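Local coordinates for proto-oncogene vav (Homo sapiens, PDB 6NEW), which probably acts as a guanine nucleotide exchange factor for Rho-family GTPases such as Rac, through a DH domain followed by PH and zinc-binding C1 domains, at residues H93-K98 against I117-R122; H65-L70 against I81-I86; D252-I257 against K311-M316; V300-S305 against K340-F345. All coordinates share one frame; numbering follows the deposited sequence.

Contact 1: residues H93-K98 against I117-R122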
# COMPACT_ATOMS: atom_id res chain seq x y z
N HIS A 93 18.98 11.57 -1.94
CA HIS A 93 20.03 10.57 -2.04
C HIS A 93 21.45 11.14 -2.17
O HIS A 93 22.39 10.43 -1.82
CB HIS A 93 19.73 9.57 -3.15
CG HIS A 93 18.69 8.59 -2.73
ND1 HIS A 93 19.02 7.46 -2.02
CD2 HIS A 93 17.35 8.64 -2.87
CE1 HIS A 93 17.89 6.83 -1.78
NE2 HIS A 93 16.85 7.51 -2.26
N THR A 94 21.60 12.40 -2.63
CA THR A 94 22.92 13.05 -2.69
C THR A 94 23.33 13.32 -1.25
O THR A 94 24.44 12.95 -0.85
CB THR A 94 22.91 14.31 -3.59
OG1 THR A 94 22.69 13.91 -4.94
CG2 THR A 94 24.23 15.10 -3.53
N HIS A 95 22.41 13.89 -0.44
CA HIS A 95 22.66 14.22 0.96
C HIS A 95 22.82 12.96 1.81
O HIS A 95 23.66 12.95 2.71
CB HIS A 95 21.55 15.12 1.52
CG HIS A 95 21.27 16.34 0.70
ND1 HIS A 95 22.29 17.15 0.24
CD2 HIS A 95 20.08 16.87 0.32
CE1 HIS A 95 21.70 18.12 -0.44
NE2 HIS A 95 20.37 17.99 -0.43
N PHE A 96 22.02 11.92 1.52
CA PHE A 96 22.03 10.63 2.22
C PHE A 96 23.38 9.97 2.06
O PHE A 96 23.96 9.52 3.05
CB PHE A 96 20.89 9.71 1.73
CG PHE A 96 20.85 8.32 2.33
CD1 PHE A 96 20.65 8.14 3.70
CD2 PHE A 96 20.99 7.19 1.53
CE1 PHE A 96 20.61 6.86 4.25
CE2 PHE A 96 20.95 5.91 2.08
CZ PHE A 96 20.75 5.75 3.44
N LEU A 97 23.92 9.97 0.82
CA LEU A 97 25.22 9.39 0.47
C LEU A 97 26.36 10.07 1.23
O LEU A 97 27.24 9.37 1.73
CB LEU A 97 25.45 9.46 -1.06
CG LEU A 97 26.77 8.94 -1.66
CD1 LEU A 97 27.02 7.50 -1.31
CD2 LEU A 97 26.75 9.05 -3.16
N LYS A 98 26.30 11.42 1.38
CA LYS A 98 27.30 12.23 2.08
C LYS A 98 27.32 11.93 3.57
O LYS A 98 28.40 11.68 4.12
CB LYS A 98 27.08 13.73 1.83
N ILE A 117 17.73 6.02 10.25
CA ILE A 117 16.60 6.45 11.08
C ILE A 117 16.17 7.89 10.72
O ILE A 117 14.98 8.15 10.58
CB ILE A 117 16.89 6.21 12.60
CG1 ILE A 117 16.82 4.70 12.93
CG2 ILE A 117 15.98 7.04 13.53
CD1 ILE A 117 17.45 4.28 14.27
N LYS A 118 17.15 8.80 10.55
CA LYS A 118 16.94 10.21 10.19
C LYS A 118 16.26 10.37 8.81
O LYS A 118 15.35 11.18 8.65
CB LYS A 118 18.29 10.96 10.23
CG LYS A 118 18.28 12.42 9.78
CD LYS A 118 19.69 12.98 9.65
CE LYS A 118 19.70 14.31 8.96
NZ LYS A 118 20.73 15.21 9.53
N TYR A 119 16.71 9.59 7.82
CA TYR A 119 16.22 9.66 6.46
C TYR A 119 14.96 8.83 6.17
O TYR A 119 14.42 8.97 5.08
CB TYR A 119 17.35 9.29 5.49
CG TYR A 119 18.22 10.48 5.16
CD1 TYR A 119 19.22 10.90 6.03
CD2 TYR A 119 18.03 11.20 3.98
CE1 TYR A 119 20.01 12.01 5.74
CE2 TYR A 119 18.83 12.30 3.68
CZ TYR A 119 19.82 12.70 4.56
OH TYR A 119 20.62 13.78 4.27
N LYS A 120 14.48 8.03 7.15
CA LYS A 120 13.28 7.17 7.04
C LYS A 120 12.06 7.92 6.49
O LYS A 120 11.55 7.56 5.43
CB LYS A 120 12.95 6.54 8.40
CG LYS A 120 11.77 5.58 8.36
CD LYS A 120 11.02 5.62 9.67
CE LYS A 120 9.98 4.54 9.74
NZ LYS A 120 9.33 4.51 11.07
N GLU A 121 11.62 8.98 7.20
CA GLU A 121 10.46 9.79 6.80
C GLU A 121 10.79 10.69 5.62
O GLU A 121 9.88 11.04 4.86
CB GLU A 121 9.83 10.54 7.99
CG GLU A 121 8.97 9.60 8.84
CD GLU A 121 8.59 10.03 10.25
OE1 GLU A 121 8.28 11.22 10.45
OE2 GLU A 121 8.52 9.14 11.13
N ARG A 122 12.09 11.01 5.40
CA ARG A 122 12.53 11.78 4.23
C ARG A 122 12.37 10.92 2.96
O ARG A 122 12.12 11.46 1.89
CB ARG A 122 13.98 12.29 4.38
CG ARG A 122 14.14 13.33 5.48
CD ARG A 122 15.50 13.99 5.47
NE ARG A 122 15.72 14.76 6.69
CZ ARG A 122 16.72 15.62 6.88
NH1 ARG A 122 17.60 15.84 5.91
NH2 ARG A 122 16.84 16.27 8.02

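Contact 2: residues H65-L70 against I81-I86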
# COMPACT_ATOMS: atom_id res chain seq x y z
N HIS A 65 21.03 12.87 -18.48
CA HIS A 65 20.96 12.30 -19.82
C HIS A 65 19.54 12.10 -20.35
O HIS A 65 19.39 11.85 -21.55
CB HIS A 65 21.78 11.00 -19.90
CG HIS A 65 23.23 11.19 -19.55
ND1 HIS A 65 23.64 11.39 -18.24
CD2 HIS A 65 24.31 11.24 -20.36
CE1 HIS A 65 24.95 11.55 -18.29
NE2 HIS A 65 25.40 11.46 -19.54
N PHE A 66 18.49 12.24 -19.51
CA PHE A 66 17.10 12.07 -19.95
C PHE A 66 16.18 13.25 -19.56
O PHE A 66 15.45 13.71 -20.42
CB PHE A 66 16.51 10.72 -19.48
CG PHE A 66 17.17 9.47 -20.01
CD1 PHE A 66 18.31 8.96 -19.40
CD2 PHE A 66 16.60 8.75 -21.05
CE1 PHE A 66 18.91 7.78 -19.87
CE2 PHE A 66 17.20 7.57 -21.51
CZ PHE A 66 18.35 7.10 -20.93
N LEU A 67 16.20 13.72 -18.28
CA LEU A 67 15.33 14.81 -17.80
C LEU A 67 15.65 16.18 -18.41
O LEU A 67 14.77 16.73 -19.07
CB LEU A 67 15.29 14.92 -16.25
CG LEU A 67 14.15 15.76 -15.61
CD1 LEU A 67 13.80 15.24 -14.24
CD2 LEU A 67 14.54 17.23 -15.45
N LYS A 68 16.84 16.75 -18.11
CA LYS A 68 17.28 18.05 -18.62
C LYS A 68 17.22 18.12 -20.15
O LYS A 68 16.55 19.04 -20.64
CB LYS A 68 18.65 18.49 -18.06
CG LYS A 68 18.74 18.61 -16.53
CD LYS A 68 17.82 19.69 -15.92
CE LYS A 68 18.37 21.09 -16.02
NZ LYS A 68 17.38 22.09 -15.54
N PRO A 69 17.75 17.14 -20.94
CA PRO A 69 17.60 17.22 -22.41
C PRO A 69 16.15 17.22 -22.91
O PRO A 69 15.86 17.92 -23.88
CB PRO A 69 18.38 16.01 -22.94
CG PRO A 69 18.58 15.13 -21.81
CD PRO A 69 18.57 15.96 -20.57
N LEU A 70 15.23 16.47 -22.25
CA LEU A 70 13.83 16.42 -22.67
C LEU A 70 12.95 17.60 -22.20
O LEU A 70 11.82 17.72 -22.67
CB LEU A 70 13.17 15.08 -22.29
CG LEU A 70 13.23 13.98 -23.34
CD1 LEU A 70 13.16 12.60 -22.70
CD2 LEU A 70 12.12 14.14 -24.39
N ILE A 81 4.64 14.25 -15.10
CA ILE A 81 4.03 12.94 -15.13
C ILE A 81 5.04 11.81 -15.31
O ILE A 81 4.94 10.81 -14.61
CB ILE A 81 2.91 12.88 -16.17
N ILE A 82 5.99 11.97 -16.25
CA ILE A 82 6.99 10.93 -16.59
C ILE A 82 8.14 10.87 -15.58
O ILE A 82 8.54 9.79 -15.15
CB ILE A 82 7.53 11.03 -18.06
CG1 ILE A 82 6.44 11.36 -19.08
CG2 ILE A 82 8.23 9.75 -18.49
CD1 ILE A 82 6.37 12.59 -19.39
N PHE A 83 8.68 12.04 -15.22
CA PHE A 83 9.85 12.07 -14.35
C PHE A 83 9.46 12.15 -12.87
O PHE A 83 10.31 11.97 -12.01
CB PHE A 83 10.83 13.16 -14.80
CG PHE A 83 11.60 12.70 -16.02
CD1 PHE A 83 10.99 12.63 -17.26
CD2 PHE A 83 12.91 12.25 -15.90
CE1 PHE A 83 11.68 12.14 -18.37
CE2 PHE A 83 13.61 11.79 -17.02
CZ PHE A 83 12.99 11.74 -18.25
N ILE A 84 8.15 12.30 -12.59
CA ILE A 84 7.55 12.30 -11.25
C ILE A 84 8.32 13.16 -10.25
O ILE A 84 8.46 14.37 -10.43
CB ILE A 84 7.31 10.84 -10.68
CG1 ILE A 84 7.04 9.81 -11.78
CG2 ILE A 84 6.19 10.82 -9.61
CD1 ILE A 84 6.67 8.43 -11.32
N ASN A 85 8.85 12.50 -9.24
CA ASN A 85 9.56 13.03 -8.09
C ASN A 85 11.09 12.88 -8.22
O ASN A 85 11.78 13.38 -7.34
CB ASN A 85 9.09 12.20 -6.90
CG ASN A 85 9.10 12.79 -5.51
OD1 ASN A 85 9.07 14.00 -5.27
ND2 ASN A 85 8.95 11.88 -4.57
N ILE A 86 11.63 12.14 -9.25
CA ILE A 86 13.07 11.82 -9.46
C ILE A 86 14.01 12.97 -9.06
O ILE A 86 14.98 12.70 -8.35
CB ILE A 86 13.48 11.28 -10.88
CG1 ILE A 86 12.66 10.06 -11.30
CG2 ILE A 86 15.02 10.99 -10.98
CD1 ILE A 86 13.32 9.11 -12.23

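Contact 3: residues D252-I257 against K311-M316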
# COMPACT_ATOMS: atom_id res chain seq x y z
N ASP A 252 -17.86 -8.77 -4.49
CA ASP A 252 -19.03 -8.33 -5.24
C ASP A 252 -19.53 -9.46 -6.11
O ASP A 252 -18.77 -10.37 -6.46
CB ASP A 252 -18.77 -7.03 -6.01
CG ASP A 252 -17.76 -7.17 -7.11
OD1 ASP A 252 -16.54 -7.13 -6.81
OD2 ASP A 252 -18.18 -7.33 -8.27
N GLY A 253 -20.83 -9.45 -6.39
CA GLY A 253 -21.43 -10.52 -7.15
C GLY A 253 -22.93 -10.63 -7.05
O GLY A 253 -23.60 -9.84 -6.36
N GLU A 254 -23.48 -11.60 -7.76
CA GLU A 254 -24.91 -11.85 -7.78
C GLU A 254 -25.33 -12.74 -6.63
O GLU A 254 -24.56 -13.59 -6.15
CB GLU A 254 -25.37 -12.42 -9.14
CG GLU A 254 -24.75 -13.77 -9.50
CD GLU A 254 -25.41 -14.54 -10.63
OE1 GLU A 254 -25.80 -13.92 -11.64
OE2 GLU A 254 -25.51 -15.79 -10.51
N LEU A 255 -26.55 -12.52 -6.17
CA LEU A 255 -27.19 -13.28 -5.10
C LEU A 255 -28.70 -13.08 -5.18
O LEU A 255 -29.18 -12.25 -5.96
CB LEU A 255 -26.63 -12.89 -3.70
CG LEU A 255 -26.63 -11.39 -3.27
CD1 LEU A 255 -27.93 -10.98 -2.63
CD2 LEU A 255 -25.54 -11.12 -2.25
N LYS A 256 -29.45 -13.86 -4.39
CA LYS A 256 -30.90 -13.74 -4.27
C LYS A 256 -31.18 -13.32 -2.85
O LYS A 256 -30.42 -13.66 -1.93
CB LYS A 256 -31.61 -15.05 -4.64
CG LYS A 256 -31.63 -15.33 -6.15
CD LYS A 256 -32.22 -16.68 -6.45
CE LYS A 256 -32.10 -17.08 -7.91
NZ LYS A 256 -33.35 -16.84 -8.66
N ILE A 257 -32.23 -12.54 -2.64
CA ILE A 257 -32.48 -11.98 -1.32
C ILE A 257 -33.96 -11.85 -0.96
O ILE A 257 -34.80 -11.56 -1.81
CB ILE A 257 -31.72 -10.60 -1.24
CG1 ILE A 257 -31.77 -9.97 0.17
CG2 ILE A 257 -32.22 -9.62 -2.31
CD1 ILE A 257 -30.70 -8.94 0.41
N LYS A 311 -28.73 -28.19 -3.37
CA LYS A 311 -29.41 -27.77 -4.59
C LYS A 311 -28.99 -26.32 -4.84
O LYS A 311 -28.82 -25.56 -3.89
CB LYS A 311 -30.95 -27.88 -4.42
CG LYS A 311 -31.47 -29.30 -4.17
CD LYS A 311 -31.56 -30.17 -5.44
CE LYS A 311 -31.76 -31.64 -5.15
NZ LYS A 311 -30.47 -32.35 -4.94
N LYS A 312 -28.75 -25.95 -6.12
CA LYS A 312 -28.31 -24.60 -6.48
C LYS A 312 -29.27 -23.52 -6.00
O LYS A 312 -30.48 -23.74 -6.04
CB LYS A 312 -28.00 -24.48 -7.98
CG LYS A 312 -26.55 -24.87 -8.24
CD LYS A 312 -26.22 -25.24 -9.67
CE LYS A 312 -24.98 -26.11 -9.74
NZ LYS A 312 -23.72 -25.35 -9.51
N TRP A 313 -28.73 -22.42 -5.44
CA TRP A 313 -29.45 -21.26 -4.88
C TRP A 313 -30.09 -21.51 -3.48
O TRP A 313 -30.89 -20.69 -3.02
CB TRP A 313 -30.50 -20.70 -5.86
CG TRP A 313 -29.93 -19.99 -7.05
CD1 TRP A 313 -30.04 -20.37 -8.36
CD2 TRP A 313 -29.20 -18.76 -7.04
NE1 TRP A 313 -29.41 -19.45 -9.17
CE2 TRP A 313 -28.89 -18.45 -8.38
CE3 TRP A 313 -28.78 -17.88 -6.02
CZ2 TRP A 313 -28.19 -17.29 -8.74
CZ3 TRP A 313 -28.08 -16.74 -6.37
CH2 TRP A 313 -27.78 -16.46 -7.71
N SER A 314 -29.74 -22.63 -2.82
CA SER A 314 -30.28 -22.98 -1.50
C SER A 314 -29.32 -22.60 -0.35
O SER A 314 -29.69 -22.70 0.82
CB SER A 314 -30.61 -24.47 -1.44
OG SER A 314 -29.42 -25.25 -1.35
N HIS A 315 -28.11 -22.17 -0.70
CA HIS A 315 -27.09 -21.83 0.28
C HIS A 315 -27.30 -20.43 0.85
O HIS A 315 -27.11 -19.43 0.15
CB HIS A 315 -25.71 -22.04 -0.33
CG HIS A 315 -25.59 -23.37 -1.00
ND1 HIS A 315 -25.85 -23.52 -2.35
CD2 HIS A 315 -25.32 -24.58 -0.46
CE1 HIS A 315 -25.68 -24.80 -2.60
NE2 HIS A 315 -25.37 -25.48 -1.50
N MET A 316 -27.72 -20.38 2.12
CA MET A 316 -28.02 -19.14 2.80
C MET A 316 -27.32 -18.91 4.15
O MET A 316 -26.89 -19.84 4.83
CB MET A 316 -29.56 -19.02 2.98
CG MET A 316 -29.93 -18.18 4.19
SD MET A 316 -31.63 -18.01 4.73
CE MET A 316 -32.12 -19.74 4.91

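Contact 4: residues V300-S305 against K340-F345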
# COMPACT_ATOMS: atom_id res chain seq x y z
N VAL A 300 -24.18 -11.25 11.23
CA VAL A 300 -24.33 -12.38 10.33
C VAL A 300 -24.54 -13.66 11.14
O VAL A 300 -23.80 -13.91 12.10
CB VAL A 300 -23.18 -12.48 9.29
CG1 VAL A 300 -23.19 -13.84 8.61
CG2 VAL A 300 -23.29 -11.38 8.26
N ARG A 301 -25.54 -14.45 10.74
CA ARG A 301 -25.88 -15.73 11.35
C ARG A 301 -25.96 -16.78 10.28
O ARG A 301 -26.74 -16.63 9.34
CB ARG A 301 -27.21 -15.67 12.13
CG ARG A 301 -27.20 -14.77 13.35
CD ARG A 301 -26.10 -15.14 14.35
NE ARG A 301 -26.42 -14.66 15.68
CZ ARG A 301 -26.17 -13.44 16.14
NH1 ARG A 301 -26.53 -13.09 17.37
NH2 ARG A 301 -25.52 -12.57 15.38
N ASP A 302 -25.15 -17.83 10.41
CA ASP A 302 -25.13 -18.93 9.46
C ASP A 302 -26.43 -19.74 9.45
O ASP A 302 -27.15 -19.78 10.45
CB ASP A 302 -23.91 -19.87 9.70
CG ASP A 302 -23.78 -21.00 8.66
OD1 ASP A 302 -24.13 -20.77 7.49
OD2 ASP A 302 -23.38 -22.12 9.05
N ASP A 303 -26.73 -20.36 8.31
CA ASP A 303 -27.87 -21.25 8.17
C ASP A 303 -27.43 -22.53 7.43
O ASP A 303 -27.11 -22.49 6.25
CB ASP A 303 -29.07 -20.55 7.53
CG ASP A 303 -30.19 -21.51 7.23
OD1 ASP A 303 -30.18 -22.11 6.15
OD2 ASP A 303 -31.06 -21.69 8.10
N SER A 304 -27.43 -23.65 8.14
CA SER A 304 -27.00 -24.94 7.60
C SER A 304 -28.04 -25.70 6.75
O SER A 304 -27.68 -26.72 6.15
CB SER A 304 -26.48 -25.83 8.72
OG SER A 304 -25.37 -25.20 9.33
N SER A 305 -29.30 -25.20 6.66
CA SER A 305 -30.40 -25.84 5.92
C SER A 305 -30.06 -26.24 4.48
O SER A 305 -30.48 -27.32 4.07
CB SER A 305 -31.67 -24.99 5.95
OG SER A 305 -31.68 -23.94 4.99
N LYS A 340 -17.59 -18.14 1.11
CA LYS A 340 -16.74 -17.01 0.75
C LYS A 340 -17.35 -15.65 1.16
O LYS A 340 -16.64 -14.83 1.72
CB LYS A 340 -16.36 -17.06 -0.74
CG LYS A 340 -15.44 -15.93 -1.21
CD LYS A 340 -13.95 -16.06 -0.81
CE LYS A 340 -13.26 -14.74 -1.12
NZ LYS A 340 -11.85 -14.93 -1.52
N TRP A 341 -18.65 -15.44 0.90
CA TRP A 341 -19.34 -14.20 1.25
C TRP A 341 -19.42 -14.00 2.77
O TRP A 341 -19.20 -12.89 3.26
CB TRP A 341 -20.74 -14.15 0.63
CG TRP A 341 -20.76 -13.63 -0.77
CD1 TRP A 341 -20.57 -14.35 -1.92
CD2 TRP A 341 -21.02 -12.28 -1.18
NE1 TRP A 341 -20.73 -13.54 -3.02
CE2 TRP A 341 -21.01 -12.27 -2.59
CE3 TRP A 341 -21.26 -11.09 -0.49
CZ2 TRP A 341 -21.24 -11.09 -3.33
CZ3 TRP A 341 -21.49 -9.93 -1.22
CH2 TRP A 341 -21.47 -9.93 -2.62
N MET A 342 -19.71 -15.09 3.50
CA MET A 342 -19.81 -15.17 4.95
C MET A 342 -18.51 -14.75 5.60
O MET A 342 -18.51 -13.95 6.54
CB MET A 342 -20.13 -16.61 5.35
CG MET A 342 -20.25 -16.80 6.85
SD MET A 342 -21.97 -16.70 7.31
CE MET A 342 -22.46 -18.30 6.74
N GLU A 343 -17.40 -15.31 5.11
CA GLU A 343 -16.04 -15.03 5.55
C GLU A 343 -15.72 -13.52 5.31
O GLU A 343 -15.12 -12.88 6.18
CB GLU A 343 -15.08 -15.96 4.80
CG GLU A 343 -13.60 -15.85 5.14
CD GLU A 343 -12.73 -16.40 4.02
OE1 GLU A 343 -12.10 -15.58 3.30
OE2 GLU A 343 -12.77 -17.63 3.79
N GLN A 344 -16.18 -12.96 4.18
CA GLN A 344 -15.97 -11.55 3.88
C GLN A 344 -16.81 -10.60 4.75
O GLN A 344 -16.33 -9.51 5.06
CB GLN A 344 -16.17 -11.26 2.39
CG GLN A 344 -15.14 -11.97 1.48
CD GLN A 344 -13.74 -11.51 1.68
OE1 GLN A 344 -13.43 -10.32 1.66
NE2 GLN A 344 -12.85 -12.44 1.91
N PHE A 345 -18.04 -11.02 5.18
CA PHE A 345 -18.89 -10.23 6.08
C PHE A 345 -18.24 -10.18 7.48
O PHE A 345 -18.23 -9.13 8.13
CB PHE A 345 -20.30 -10.83 6.19
CG PHE A 345 -21.31 -10.28 5.22
CD1 PHE A 345 -22.02 -9.13 5.50
CD2 PHE A 345 -21.61 -10.97 4.05
CE1 PHE A 345 -22.97 -8.63 4.61
CE2 PHE A 345 -22.57 -10.48 3.17
CZ PHE A 345 -23.25 -9.32 3.46

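Contact 1: residues H93-K98 against I117-R122
Y119 reaches from helix 112-119 to helix 86-105 and lays its ring across F96 and the backbone beside it. At the root of the side chain, Y119 CB already meets F96 CD1 at 3.9 Å. Next along, Y119 CG sits 3.7 Å from the same F96 CD1, which lies over one face of the Y119 ring, toward its rim. Farther out, F96 CB stands over that ring, 4.1 Å from the centroid and 22° off the normal, a CH-pi contact. A chi1 of 177° swings the F96 ring away from its own backbone N and brings CD1 over Y119, the two ring planes inclined at 56°. Both helices belong to the all-helical RhoGEF (DH) domain, and this aromatic pair lies in its interior, where F116 and F123 meet the F96 ring edge-to-face. At the far end of the ring, Y119 CZ passes 3.8 Å from F96 CA, and Y119 OH, hydrogen-bonded to E99, ends 3.2 Å from H95 CB. An alanine in place of Y119 is likely to leave E99 without this hydroxyl partner and F96 without the ring against its CB and CD1.

Contact 2: residues H65-L70 against I81-I86
F83 drives its ring against the backbone and side chains of F66 and L67, and the contact is made by van der Waals packing, with no hydrogen bond crossing between 65-70 and 81-86. Packing of the L67 side chain on the F83 ring makes up most of it. The two side chains lie alongside, running opposite ways, with L67 CD1 lying 3.5 Å from F83 CD2 and also 3.7 Å from F83 CB. L67 CB is 3.6 Å from F83 CD2, giving the leucine several points of contact along one side of the ring. A chi1 of -164°, which sets L67 CG opposite its main-chain nitrogen, brings the leucine branch alongside. A second kind of contact joins side chain to main chain: F83 CE2 approaches L67 N at 3.5 Å, and F83 CZ lies 3.8 Å from F66 C. At the ring edge, in its plane, F66 CB stands 3.9 Å from F83 CZ, whereas the F66 ring turns away to C157 and A161 of helix 148-162 and to L168 and L171. Backbone hydrogen bonding within 81-86 is local: I86 N bonds to F83 O at 3.1 Å and closes a type II' beta turn, with I84 at positive phi. This is a tight turn between helices 76-82 and 86-105, packed through F83 on the long helix 37-71 within the helical bundle of the DH domain.

Contact 3: residues D252-I257 against K311-M316
Strand 252-257 runs extended past a type II beta turn, K311 to S314, whose W313 has positive phi (76°) and lies with its CA 7.7 Å from K256 CA. The W313 indole projects onto the strand, and K256 folds across it at about a right angle. K256 CE sits over one face, 3.5 Å from the centroid of the five-membered ring, and K256 CD lies 3.7 Å from W313 CE3. The bend at the end of the lysine chain (chi4 -100°) carries K256 NZ to 4.7 Å from the centroid of the same ring, a cation-pi contact only 5° off its normal. L255 CA meets the indole at its edge, 3.8 Å from W313 CZ3, and E254 OE2 approaches W313 CZ2 at 3.5 Å. Within the turn, S314 OG donates to K311 O at 2.6 Å. K256 NZ also forms a salt bridge with D267 of neighbouring strand 266-273 in this PH domain. A serine in place of W313 would probably rob K256 CG, CD and CE of the flat surface they rest on, leaving that bridge to hold the chain. The lysine charge is thus probably shared between a carboxylate and an aromatic face.

Contact 4: residues V300-S305 against K340-F345
M342 and V300 meet where the C-terminal helix of the PH domain, 335-352, packs over strand 298-302 at the border of the beta sheet. This helix, capping one end of a strongly bent sheet, is a hallmark of the PH fold; here the segment axes of strand 300-302 and helix 340-345 approach to 9.7 Å, with N-to-C directions at 146°. M342 has the most surface buried. Its CG is anti to the backbone N (chi1 180°), and bends at chi2 and chi3 then turn the thioether along the strand. M342 SD lies 3.4 Å from V300 CG1, the two side chains crossing at a slant. V300 uses its two methyls separately: CG1 takes the sulfur, while CG2 reaches 3.7 Å to F345 CB and touches the start of that ring, 3.8 Å from F345 CD1. The valine is thus wedged between residues nearly one helical turn apart. F345 crosses V300 at about a right angle and continues inward to F317 and L319 of strand 315-321 and L272 of strand 266-273; V300 and M342 also touch F317, so all three share an apolar layer between helix and sheet. At D302 the contact changes character. The aspartate brings its carboxylate across the end of the methionine. One of its oxygens, D302 OD1, forms a salt bridge with K338 of the same helix and accepts a weak bond from D303 N; the terminal methyl M342 CE lies 3.1 Å from that oxygen.

Along the chain the contacts come in the order 2, 1, then 3 and 4 with alternating segments. Contacts 1 and 2 belong to the helical RhoGEF domain, their centres 21 Å apart; both use helix 86-105 or the turn leading into it, yet their nearest atoms stay about 7 Å apart. Contacts 3 and 4 lie in the PH domain with centres 11 Å apart and touch each other, for example through G253 against W341; strands 298-302 and 315-321 are neighbours in one sheet. Between the two pairs, centres are 49 to 54 Å apart, on opposite sides of the chain's centre, so each pair lies within its own domain and neither bridges the two.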